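Local coordinates for putative Hit-like protein involved in cell-cycle regulation (Streptococcus mutans, PDB 3L7X), which binds zinc and probably acts as a HIT-family nucleotide hydrolase or transferase, with a putative role in cell-cycle regulation, at residues I48-V53 with D58-L63. Sequence-based numbering, arbitrary orientation.
Sequences IPSSKV and DVLAFL
Lys-52 lies across Leu-60 through its methylenes. Its CB is 4.2 Å from Ala-61 O; beyond it CG, CD and CE pass CD1 of Leu-60 at roughly a right angle, CD coming nearest at 3.5 Å. NZ, at the end of this extended chain, forms a salt bridge with Glu-55, so a long aliphatic stem ending in a charge suits a partly exposed place beside a buried leucine. Leu-60 reaches it with CG anti to the backbone N (chi1 174°), and chi2 of 69° then sets where CD1 points.

Two backbone bonds flank the antiparallel, non-hydrogen-bonded pair of Lys-52 and Phe-62: Val-53 N gives a nearly straight bond to Ala-61 O (2.9 Å, 176°), and Leu-63 N a more bent one to Ser-51 O (2.8 Å). This is a beta hairpin of the HIT domain, with strand 52-55 outermost in this chain's antiparallel sheet and 59-63 next to it. The side chain of Phe-62 lies about 6 Å from that of His-133, the predicted nucleotidylated histidine, while small Ser-50 sets CB 4.0 Å from CG of Phe-62.

On the other face Val-53, Ala-61 and Leu-63 are buried, and Ile-167 of the second subunit packs on Val-53 and Leu-63, so apolar groups fit. Val-53 splits its methyls, CG2 packing at 3.7 Å on CB of Ala-61, small enough to lie beside it, and CG1 on Leu-63 CG at 4.1 Å.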
loop_
_atom_site.group_PDB
_atom_site.type_symbol
_atom_site.label_atom_id
_atom_site.label_comp_id
_atom_site.label_asym_id
_atom_site.label_seq_id
_atom_site.Cartn_x
_atom_site.Cartn_y
_atom_site.Cartn_z
ATOM N N ILE A 48 -4.755 -20.435 -15.558
ATOM C CA ILE A 48 -5.179 -20.893 -14.238
ATOM C C ILE A 48 -6.305 -19.951 -13.770
ATOM O O ILE A 48 -6.203 -18.749 -13.981
ATOM C CB ILE A 48 -3.988 -20.768 -13.261
ATOM C CG1 ILE A 48 -2.848 -21.671 -13.747
ATOM C CG2 ILE A 48 -4.367 -21.097 -11.834
ATOM C CD1 ILE A 48 -1.726 -21.799 -12.735
ATOM N N PRO A 49 -7.378 -20.502 -13.175
ATOM C CA PRO A 49 -8.576 -19.767 -12.809
ATOM C C PRO A 49 -8.333 -18.984 -11.507
ATOM O O PRO A 49 -7.471 -19.319 -10.696
ATOM C CB PRO A 49 -9.625 -20.859 -12.526
ATOM C CG PRO A 49 -8.941 -22.123 -12.539
ATOM C CD PRO A 49 -7.470 -21.924 -12.790
ATOM N N SER A 50 -9.108 -17.930 -11.354
ATOM C CA SER A 50 -9.005 -17.110 -10.127
ATOM C C SER A 50 -10.403 -16.611 -9.816
ATOM O O SER A 50 -11.287 -16.646 -10.686
ATOM C CB SER A 50 -8.015 -15.951 -10.351
ATOM O OG SER A 50 -8.498 -15.038 -11.305
ATOM N N SER A 51 -10.643 -16.183 -8.571
ATOM C CA SER A 51 -11.960 -15.667 -8.220
ATOM C C SER A 51 -11.987 -14.179 -8.470
ATOM O O SER A 51 -11.764 -13.414 -7.533
ATOM C CB SER A 51 -12.285 -15.895 -6.735
ATOM O OG SER A 51 -12.109 -17.258 -6.387
ATOM N N LYS A 52 -12.294 -13.771 -9.695
ATOM C CA LYS A 52 -12.078 -12.409 -10.151
ATOM C C LYS A 52 -13.119 -11.442 -9.611
ATOM O O LYS A 52 -14.334 -11.749 -9.504
ATOM C CB LYS A 52 -12.097 -12.307 -11.675
ATOM C CG LYS A 52 -10.892 -12.847 -12.351
ATOM C CD LYS A 52 -10.889 -12.545 -13.851
ATOM C CE LYS A 52 -9.951 -13.536 -14.600
ATOM N NZ LYS A 52 -9.865 -13.223 -16.048
ATOM N N VAL A 53 -12.630 -10.271 -9.256
ATOM C CA VAL A 53 -13.525 -9.195 -8.819
ATOM C C VAL A 53 -13.438 -7.945 -9.697
ATOM O O VAL A 53 -14.371 -7.155 -9.753
ATOM C CB VAL A 53 -13.358 -8.831 -7.329
ATOM C CG1 VAL A 53 -13.700 -10.023 -6.416
ATOM C CG2 VAL A 53 -11.964 -8.356 -7.015
ATOM N N ASP A 58 -4.811 -2.908 -17.514
ATOM C CA ASP A 58 -3.554 -2.906 -16.795
ATOM C C ASP A 58 -3.517 -3.795 -15.565
ATOM O O ASP A 58 -2.434 -4.152 -15.125
ATOM C CB ASP A 58 -3.174 -1.491 -16.356
ATOM C CG ASP A 58 -2.863 -0.601 -17.535
ATOM O OD1 ASP A 58 -2.618 -1.162 -18.610
ATOM O OD2 ASP A 58 -2.886 0.638 -17.387
ATOM N N VAL A 59 -4.690 -4.061 -14.997
ATOM C CA VAL A 59 -4.798 -4.633 -13.650
ATOM C C VAL A 59 -5.822 -5.781 -13.544
ATOM O O VAL A 59 -6.813 -5.788 -14.237
ATOM C CB VAL A 59 -5.160 -3.449 -12.646
ATOM C CG1 VAL A 59 -5.925 -3.924 -11.463
ATOM C CG2 VAL A 59 -3.903 -2.694 -12.292
ATOM N N LEU A 60 -5.564 -6.749 -12.669
ATOM C CA LEU A 60 -6.491 -7.817 -12.337
ATOM C C LEU A 60 -6.597 -7.912 -10.808
ATOM O O LEU A 60 -5.575 -7.904 -10.085
ATOM C CB LEU A 60 -5.983 -9.194 -12.934
ATOM C CG LEU A 60 -6.840 -10.380 -12.483
ATOM C CD1 LEU A 60 -8.273 -10.330 -13.112
ATOM C CD2 LEU A 60 -6.151 -11.691 -12.888
ATOM N N ALA A 61 -7.830 -8.039 -10.294
ATOM C CA ALA A 61 -7.998 -8.216 -8.836
ATOM C C ALA A 61 -8.827 -9.470 -8.646
ATOM O O ALA A 61 -9.791 -9.686 -9.378
ATOM C CB ALA A 61 -8.735 -6.994 -8.207
ATOM N N PHE A 62 -8.452 -10.310 -7.691
ATOM C CA PHE A 62 -9.213 -11.538 -7.417
ATOM C C PHE A 62 -9.170 -11.785 -5.915
ATOM O O PHE A 62 -8.302 -11.232 -5.209
ATOM C CB PHE A 62 -8.590 -12.756 -8.157
ATOM C CG PHE A 62 -7.082 -12.853 -8.014
ATOM C CD1 PHE A 62 -6.494 -13.503 -6.885
ATOM C CD2 PHE A 62 -6.257 -12.357 -9.019
ATOM C CE1 PHE A 62 -5.056 -13.603 -6.744
ATOM C CE2 PHE A 62 -4.799 -12.471 -8.900
ATOM C CZ PHE A 62 -4.231 -13.085 -7.749
ATOM N N LEU A 63 -10.136 -12.538 -5.388
ATOM C CA LEU A 63 -10.101 -12.886 -3.962
ATOM C C LEU A 63 -8.866 -13.736 -3.648
ATOM O O LEU A 63 -8.513 -14.669 -4.377
ATOM C CB LEU A 63 -11.361 -13.636 -3.482
ATOM C CG LEU A 63 -12.634 -12.796 -3.650
ATOM C CD1 LEU A 63 -13.899 -13.640 -3.342
ATOM C CD2 LEU A 63 -12.581 -11.543 -2.692
#